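Local coordinates for sialidase domain-containing protein (Dyadobacter fermentans, PDB 5HX0), which is of unknown function but, as a six-bladed beta-propeller with sialidase-like BNR repeats, probably acts on or binds carbohydrate, at residues 62-67 with 135-140; 69-74 with 107-112. All blocks are in the same frame, centred on the assembly; numbering follows the deposited sequence. Where two conformers were deposited one is given.

Interaction 1. Residues 62-67 with 135-140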
ATOM      1  N   SER A  62       6.169   4.339 -16.810  0.69 10.06           N
ATOM      2  CA  SER A  62       7.255   3.741 -17.572  0.69 10.74           C
ATOM      3  C   SER A  62       6.761   2.391 -18.068  0.69 12.11           C
ATOM      4  O   SER A  62       5.799   1.830 -17.539  0.69 11.33           O
ATOM      5  CB  SER A  62       8.553   3.613 -16.758  0.69  9.15           C
ATOM      6  OG  SER A  62       8.402   2.729 -15.677  0.69  9.28           O
ATOM      7  N   VAL A  63       7.404   1.878 -19.109  1.00 10.91           N
ATOM      8  CA  VAL A  63       6.861   0.694 -19.775  1.00 14.06           C
ATOM      9  C   VAL A  63       7.978  -0.117 -20.422  1.00 15.76           C
ATOM     10  O   VAL A  63       8.950   0.434 -20.957  1.00 12.55           O
ATOM     11  CB  VAL A  63       5.753   1.112 -20.777  1.00 12.79           C
ATOM     12  CG1 VAL A  63       6.277   2.149 -21.789  1.00  9.81           C
ATOM     13  CG2 VAL A  63       5.185  -0.092 -21.503  1.00 10.66           C
ATOM     14  N   ILE A  64       7.840  -1.448 -20.332  1.00 11.52           N
ATOM     15  CA  ILE A  64       8.757  -2.419 -20.934  1.00  9.79           C
ATOM     16  C   ILE A  64       7.905  -3.434 -21.687  1.00 13.71           C
ATOM     17  O   ILE A  64       6.689  -3.498 -21.509  1.00 11.44           O
ATOM     18  CB  ILE A  64       9.618  -3.127 -19.872  1.00 12.09           C
ATOM     19  CG1 ILE A  64       8.667  -3.833 -18.893  1.00 11.12           C
ATOM     20  CG2 ILE A  64      10.505  -2.099 -19.106  1.00 13.22           C
ATOM     21  CD1 ILE A  64       9.298  -4.876 -18.036  1.00 17.93           C
ATOM     22  N   LYS A  65       8.546  -4.225 -22.543  1.00 11.50           N
ATOM     23  CA  LYS A  65       7.883  -5.365 -23.182  1.00  9.74           C
ATOM     24  C   LYS A  65       8.722  -6.608 -22.914  1.00 11.92           C
ATOM     25  O   LYS A  65       9.903  -6.639 -23.262  1.00 11.60           O
ATOM     26  CB  LYS A  65       7.692  -5.154 -24.693  1.00 11.24           C
ATOM     27  CG  LYS A  65       6.970  -6.332 -25.358  1.00 16.38           C
ATOM     28  CD  LYS A  65       6.707  -6.101 -26.857  1.00 29.64           C
ATOM     29  CE  LYS A  65       7.928  -6.412 -27.730  1.00 50.21           C
ATOM     30  NZ  LYS A  65       8.989  -5.346 -27.779  1.00 54.51           N
ATOM     31  N   LYS A  66       8.125  -7.615 -22.277  1.00  8.33           N
ATOM     32  CA  LYS A  66       8.889  -8.794 -21.887  1.00 12.87           C
ATOM     33  C   LYS A  66       9.112  -9.712 -23.082  1.00 13.40           C
ATOM     34  O   LYS A  66       8.447  -9.600 -24.113  1.00 12.66           O
ATOM     35  CB  LYS A  66       8.166  -9.566 -20.786  1.00 12.91           C
ATOM     36  CG  LYS A  66       7.907  -8.722 -19.549  1.00  9.32           C
ATOM     37  CD  LYS A  66       7.648  -9.612 -18.328  1.00 15.10           C
ATOM     38  CE  LYS A  66       6.365 -10.358 -18.462  1.00 14.59           C
ATOM     39  NZ  LYS A  66       6.167 -11.309 -17.313  1.00 19.66           N
ATOM     40  N   LYS A  67      10.061 -10.641 -22.919  1.00 13.09           N
ATOM     41  CA  LYS A  67      10.366 -11.594 -23.987  1.00 12.41           C
ATOM     42  C   LYS A  67       9.132 -12.401 -24.385  1.00 13.89           C
ATOM     43  O   LYS A  67       8.960 -12.728 -25.565  1.00 15.48           O
ATOM     44  CB  LYS A  67      11.506 -12.517 -23.533  1.00 15.27           C
ATOM     45  CG  LYS A  67      12.108 -13.411 -24.638  1.00 17.92           C
ATOM     46  CD  LYS A  67      13.099 -12.652 -25.523  1.00 19.23           C
ATOM     47  CE  LYS A  67      13.945 -13.632 -26.390  1.00 14.23           C
ATOM     48  NZ  LYS A  67      14.946 -12.839 -27.225  1.00 13.94           N
ATOM     49  N   GLY A 135      16.283 -10.488 -18.612  1.00 14.81           N
ATOM     50  CA  GLY A 135      14.917 -10.536 -18.143  1.00 15.62           C
ATOM     51  C   GLY A 135      14.694  -9.958 -16.765  1.00 15.20           C
ATOM     52  O   GLY A 135      13.533  -9.738 -16.391  1.00 15.52           O
ATOM     53  N   THR A 136      15.761  -9.711 -15.997  1.00 14.89           N
ATOM     54  CA  THR A 136      15.632  -8.991 -14.732  1.00 13.90           C
ATOM     55  C   THR A 136      14.934  -7.652 -14.941  1.00 12.40           C
ATOM     56  O   THR A 136      15.182  -6.960 -15.932  1.00 10.98           O
ATOM     57  CB  THR A 136      17.018  -8.757 -14.140  1.00 17.90           C
ATOM     58  OG1 THR A 136      17.662 -10.026 -13.938  1.00 22.70           O
ATOM     59  CG2 THR A 136      16.932  -7.995 -12.816  1.00 11.90           C
ATOM     60  N   ILE A 137      14.068  -7.269 -14.004  1.00 10.61           N
ATOM     61  CA  ILE A 137      13.417  -5.958 -14.062  1.00 11.10           C
ATOM     62  C   ILE A 137      13.757  -5.180 -12.805  1.00 11.41           C
ATOM     63  O   ILE A 137      13.598  -5.694 -11.692  1.00 14.91           O
ATOM     64  CB  ILE A 137      11.890  -6.071 -14.226  1.00 10.51           C
ATOM     65  CG1 ILE A 137      11.537  -6.848 -15.500  1.00 10.87           C
ATOM     66  CG2 ILE A 137      11.238  -4.655 -14.248  1.00 10.60           C
ATOM     67  CD1 ILE A 137      10.071  -7.319 -15.535  1.00 13.17           C
ATOM     68  N   LEU A 138      14.239  -3.952 -12.990  1.00 12.07           N
ATOM     69  CA  LEU A 138      14.442  -2.998 -11.907  1.00 11.08           C
ATOM     70  C   LEU A 138      13.321  -1.974 -11.956  1.00 14.65           C
ATOM     71  O   LEU A 138      12.918  -1.552 -13.041  1.00 11.44           O
ATOM     72  CB  LEU A 138      15.776  -2.275 -12.046  1.00 15.32           C
ATOM     73  CG  LEU A 138      17.050  -3.120 -12.156  1.00 18.08           C
ATOM     74  CD1 LEU A 138      18.257  -2.211 -12.338  1.00 23.64           C
ATOM     75  CD2 LEU A 138      17.202  -3.927 -10.897  1.00 20.12           C
ATOM     76  N   CYS A 139      12.829  -1.565 -10.783  1.00 11.09           N
ATOM     77  CA  CYS A 139      11.804  -0.522 -10.697  1.00  9.37           C
ATOM     78  C   CYS A 139      12.283   0.515  -9.684  1.00 13.09           C
ATOM     79  O   CYS A 139      12.157   0.313  -8.474  1.00 13.62           O
ATOM     80  CB  CYS A 139      10.437  -1.102 -10.310  1.00 10.57           C
ATOM     81  SG  CYS A 139       9.139   0.159 -10.239  1.00 14.26           S
ATOM     82  N   ALA A 140      12.830   1.622 -10.179  1.00 11.83           N
ATOM     83  CA  ALA A 140      13.305   2.691  -9.314  1.00 11.76           C
ATOM     84  C   ALA A 140      12.144   3.577  -8.885  1.00 15.70           C
ATOM     85  O   ALA A 140      11.171   3.779  -9.627  1.00 10.78           O
ATOM     86  CB  ALA A 140      14.364   3.532 -10.030  1.00 12.95           C
TER
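Ile64 and Ile137 face one another across two backbones that run roughly antiparallel without pairing: their CA atoms stand 9.0 Å apart, no hydrogen bond joins the segments, and the gap narrows to 7.3 Å between the CA atoms of Lys66 and Gly135, where both strands have given way to loop. Side chains alone bridge that distance. The ethyl arms of the two isoleucines do the work, meeting through their terminal methyls with Ile64 CD1 3.6 Å from Ile137 CD1; the same Ile64 methyl also rests 3.9 Å from Ile137 CG1. The two side chains cross obliquely rather than lying alongside. Ile64 reaches over because its CG1 sits between the backbone N and the carbonyl carbon (chi1 59°) and the arm is then extended. At the margin Lys66 adds a looser apolar touch, its CD 4.4 Å from Ile137 CD1, while its ammonium passes on to a hydrogen bond with the carbonyl of Gly178. Leu129 and Val72 also press on Ile64, and Trp182 on Ile137, so the pair is thoroughly buried. Polar links flank the apolar pair: Ser62 OG is hydrogen-bonded to both Pro127 O and Leu129 N, and Gln131 NE2 to the carbonyl of Lys65. Here, then, is a worked case of the interface between successive blades of a beta-propeller, where separate antiparallel sheets meet through side chains, in this instance a pair of isoleucines flanked by hydrogen bonds.

Interaction 2. Residues 69-74 with 107-112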
ATOM      1  N   GLY A  69       6.192 -11.326 -24.759  1.00 10.97           N
ATOM      2  CA  GLY A  69       5.237 -10.506 -25.474  1.00 12.98           C
ATOM      3  C   GLY A  69       4.394  -9.592 -24.599  1.00 14.55           C
ATOM      4  O   GLY A  69       3.731  -8.689 -25.127  1.00 16.66           O
ATOM      5  N   GLU A  70       4.402  -9.795 -23.283  1.00 13.50           N
ATOM      6  CA  GLU A  70       3.573  -8.990 -22.397  1.00 10.36           C
ATOM      7  C   GLU A  70       4.200  -7.617 -22.200  1.00 13.35           C
ATOM      8  O   GLU A  70       5.363  -7.506 -21.808  1.00 14.80           O
ATOM      9  CB  GLU A  70       3.395  -9.691 -21.051  1.00 11.78           C
ATOM     10  CG  GLU A  70       2.449  -8.950 -20.109  1.00 15.17           C
ATOM     11  CD  GLU A  70       2.134  -9.801 -18.884  1.00 23.89           C
ATOM     12  OE1 GLU A  70       2.924  -9.776 -17.916  1.00 25.49           O
ATOM     13  OE2 GLU A  70       1.115 -10.519 -18.908  1.00 36.29           O
ATOM     14  N   ILE A  71       3.423  -6.572 -22.470  1.00 10.80           N
ATOM     15  CA  ILE A  71       3.821  -5.203 -22.195  1.00  9.87           C
ATOM     16  C   ILE A  71       3.393  -4.865 -20.774  1.00 13.86           C
ATOM     17  O   ILE A  71       2.226  -5.044 -20.407  1.00 13.59           O
ATOM     18  CB  ILE A  71       3.169  -4.248 -23.211  1.00 11.87           C
ATOM     19  CG1 ILE A  71       3.515  -4.679 -24.642  1.00 14.94           C
ATOM     20  CG2 ILE A  71       3.573  -2.786 -22.936  1.00 10.15           C
ATOM     21  CD1 ILE A  71       2.519  -4.158 -25.668  1.00 15.56           C
ATOM     22  N   VAL A  72       4.330  -4.385 -19.964  1.00 10.47           N
ATOM     23  CA  VAL A  72       4.059  -4.055 -18.567  1.00 10.60           C
ATOM     24  C   VAL A  72       4.295  -2.564 -18.396  1.00 11.21           C
ATOM     25  O   VAL A  72       5.417  -2.087 -18.599  1.00  9.93           O
ATOM     26  CB  VAL A  72       4.959  -4.848 -17.607  1.00 13.55           C
ATOM     27  CG1 VAL A  72       4.563  -4.515 -16.139  1.00 11.30           C
ATOM     28  CG2 VAL A  72       4.858  -6.332 -17.885  1.00 13.63           C
ATOM     29  N   LEU A  73       3.261  -1.823 -18.002  1.00 10.75           N
ATOM     30  CA  LEU A  73       3.402  -0.386 -17.782  1.00  9.59           C
ATOM     31  C   LEU A  73       3.157  -0.068 -16.310  1.00 11.44           C
ATOM     32  O   LEU A  73       2.079  -0.362 -15.776  1.00 12.60           O
ATOM     33  CB  LEU A  73       2.457   0.414 -18.690  1.00  7.33           C
ATOM     34  CG  LEU A  73       2.464   1.952 -18.557  1.00  9.56           C
ATOM     35  CD1 LEU A  73       1.990   2.596 -19.874  1.00 10.36           C
ATOM     36  CD2 LEU A  73       1.588   2.460 -17.417  1.00  8.35           C
ATOM     37  N   ALA A  74       4.152   0.558 -15.676  1.00  6.94           N
ATOM     38  CA  ALA A  74       4.090   0.940 -14.263  1.00  6.00           C
ATOM     39  C   ALA A  74       3.730   2.409 -14.168  1.00  7.27           C
ATOM     40  O   ALA A  74       4.155   3.205 -15.010  1.00 10.12           O
ATOM     41  CB  ALA A  74       5.435   0.711 -13.573  1.00  7.29           C
ATOM     42  N   LYS A 107      -2.706  -1.669 -27.187  0.55 16.42           N
ATOM     43  CA  LYS A 107      -4.010  -1.073 -27.426  0.55 17.26           C
ATOM     44  C   LYS A 107      -5.061  -1.509 -26.415  0.55 15.82           C
ATOM     45  O   LYS A 107      -5.843  -0.683 -25.938  0.55 16.84           O
ATOM     46  CB  LYS A 107      -4.463  -1.446 -28.843  0.55 21.37           C
ATOM     47  CG  LYS A 107      -5.772  -0.874 -29.297  0.55 25.30           C
ATOM     48  CD  LYS A 107      -5.920  -1.086 -30.805  0.55 29.66           C
ATOM     49  CE  LYS A 107      -7.179  -0.412 -31.319  0.55 31.05           C
ATOM     50  NZ  LYS A 107      -7.411   0.881 -30.610  0.55 27.52           N
ATOM     51  N   THR A 108      -5.088  -2.789 -26.086  1.00 11.64           N
ATOM     52  CA  THR A 108      -5.995  -3.364 -25.103  1.00 15.10           C
ATOM     53  C   THR A 108      -5.255  -3.551 -23.783  1.00 12.83           C
ATOM     54  O   THR A 108      -4.250  -4.259 -23.739  1.00 15.14           O
ATOM     55  CB  THR A 108      -6.501  -4.706 -25.636  1.00 11.53           C
ATOM     56  OG1 THR A 108      -7.173  -4.450 -26.873  1.00 15.37           O
ATOM     57  CG2 THR A 108      -7.467  -5.354 -24.646  1.00 14.68           C
ATOM     58  N   TRP A 109      -5.767  -2.951 -22.708  1.00 12.61           N
ATOM     59  CA  TRP A 109      -5.065  -2.952 -21.432  1.00 14.27           C
ATOM     60  C   TRP A 109      -5.912  -3.591 -20.342  1.00 18.07           C
ATOM     61  O   TRP A 109      -7.132  -3.428 -20.317  1.00 15.62           O
ATOM     62  CB  TRP A 109      -4.689  -1.525 -21.030  1.00  8.27           C
ATOM     63  CG  TRP A 109      -3.676  -0.984 -21.977  1.00  8.96           C
ATOM     64  CD1 TRP A 109      -3.912  -0.386 -23.175  1.00 10.62           C
ATOM     65  CD2 TRP A 109      -2.260  -1.059 -21.829  1.00 11.78           C
ATOM     66  NE1 TRP A 109      -2.723  -0.056 -23.772  1.00 11.44           N
ATOM     67  CE2 TRP A 109      -1.691  -0.465 -22.966  1.00  9.78           C
ATOM     68  CE3 TRP A 109      -1.416  -1.547 -20.823  1.00 12.79           C
ATOM     69  CZ2 TRP A 109      -0.306  -0.346 -23.140  1.00 10.63           C
ATOM     70  CZ3 TRP A 109      -0.043  -1.438 -20.999  1.00 14.10           C
ATOM     71  CH2 TRP A 109       0.498  -0.843 -22.147  1.00 12.53           C
ATOM     72  N   THR A 110      -5.245  -4.286 -19.415  1.00 12.13           N
ATOM     73  CA  THR A 110      -5.955  -4.839 -18.261  1.00 12.63           C
ATOM     74  C   THR A 110      -6.636  -3.713 -17.483  1.00 13.27           C
ATOM     75  O   THR A 110      -6.038  -2.644 -17.280  1.00 13.31           O
ATOM     76  CB  THR A 110      -5.002  -5.605 -17.345  1.00 11.61           C
ATOM     77  OG1 THR A 110      -3.889  -4.762 -17.008  1.00  9.75           O
ATOM     78  CG2 THR A 110      -4.504  -6.878 -18.038  1.00 14.18           C
ATOM     79  N   PRO A 111      -7.905  -3.908 -17.043  1.00 13.89           N
ATOM     80  CA  PRO A 111      -8.648  -2.804 -16.416  1.00 12.45           C
ATOM     81  C   PRO A 111      -8.281  -2.526 -14.970  1.00 13.42           C
ATOM     82  O   PRO A 111      -8.422  -1.384 -14.529  1.00 12.87           O
ATOM     83  CB  PRO A 111     -10.120  -3.258 -16.526  1.00 15.74           C
ATOM     84  CG  PRO A 111     -10.044  -4.757 -16.589  1.00 14.34           C
ATOM     85  CD  PRO A 111      -8.778  -5.057 -17.368  1.00 12.88           C
ATOM     86  N   GLU A 112      -7.843  -3.542 -14.209  1.00 12.51           N
ATOM     87  CA  GLU A 112      -7.579  -3.372 -12.778  1.00 16.65           C
ATOM     88  C   GLU A 112      -6.075  -3.380 -12.514  1.00 13.74           C
ATOM     89  O   GLU A 112      -5.432  -4.419 -12.719  1.00 15.07           O
ATOM     90  CB  GLU A 112      -8.259  -4.489 -11.977  1.00 18.52           C
ATOM     91  CG  GLU A 112      -8.219  -4.274 -10.486  1.00 33.26           C
ATOM     92  CD  GLU A 112      -9.103  -3.110 -10.052  1.00 42.53           C
ATOM     93  OE1 GLU A 112     -10.060  -2.763 -10.791  1.00 45.88           O
ATOM     94  OE2 GLU A 112      -8.836  -2.540  -8.973  1.00 37.58           O
TER
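Trp109 swings its indole toward Ile71 and Leu73 through a chi1 of -67°, which sets CG beside the backbone N, and a chi2 of 85° that sets the indole plane roughly perpendicular to the plane of CA, CB and CG. On the strand, Ile71 offers the branch that stands opposite its own backbone N, the methyl CG2, whereas Leu73 presents CB, the root of its side chain. The six-membered half of the indole takes up both: Ile71 CG2 lies 3.7 Å from Trp109 CH2, and Leu73 CB lies 3.9 Å from Trp109 CZ3. Ile71 and the indole cross at about a right angle, and all the contacts are apolar. The backbones stay well separated, with 9.2 Å between the CA atoms of Ile71 and Trp109. The tryptophan closes the sequence Ser103 to Trp109, which resembles the Asp box of sialidase and BNR repeats, one residue shorter than the usual form, in a turn linking the third and fourth strands of a blade. Consistent with that, Asp105 OD1 receives the backbone N-H groups of Lys107 and Thr108, and Ser103 OG is hydrogen-bonded to the carbonyl of Thr108, while a weak hydrogen bond from Trp109 NE1 to the carbonyl of Gly106 may help to hold the rotation of the indole. Val101 and Ser103, on strand 97-103, also touch the ring, and beyond the blade it meets Ile50 and Leu380 of the adjoining sheet.

How the interactions relate
Both interactions draw on one blade, the sheet of strands 56-65, 71-79, 97-103 and 114-117, and they touch through its first two strands: Ile64 O lies 3.0 Å from Val72 N in a probable hydrogen bond, and Val63 CG2 packs 3.5 Å from Ile71 CG2. Their centres are about 13 Å apart. Interaction 1 is the more central, about 13 Å from the centre of the chain against about 18 Å for interaction 2, and joins the blade to the next one along the chain; interaction 2 brings a blade's own turn back over its second strand. The isoleucine pair is buried and wholly aliphatic, whereas buried Ile71 and Leu73 are covered by a partly exposed, aromatic tryptophan.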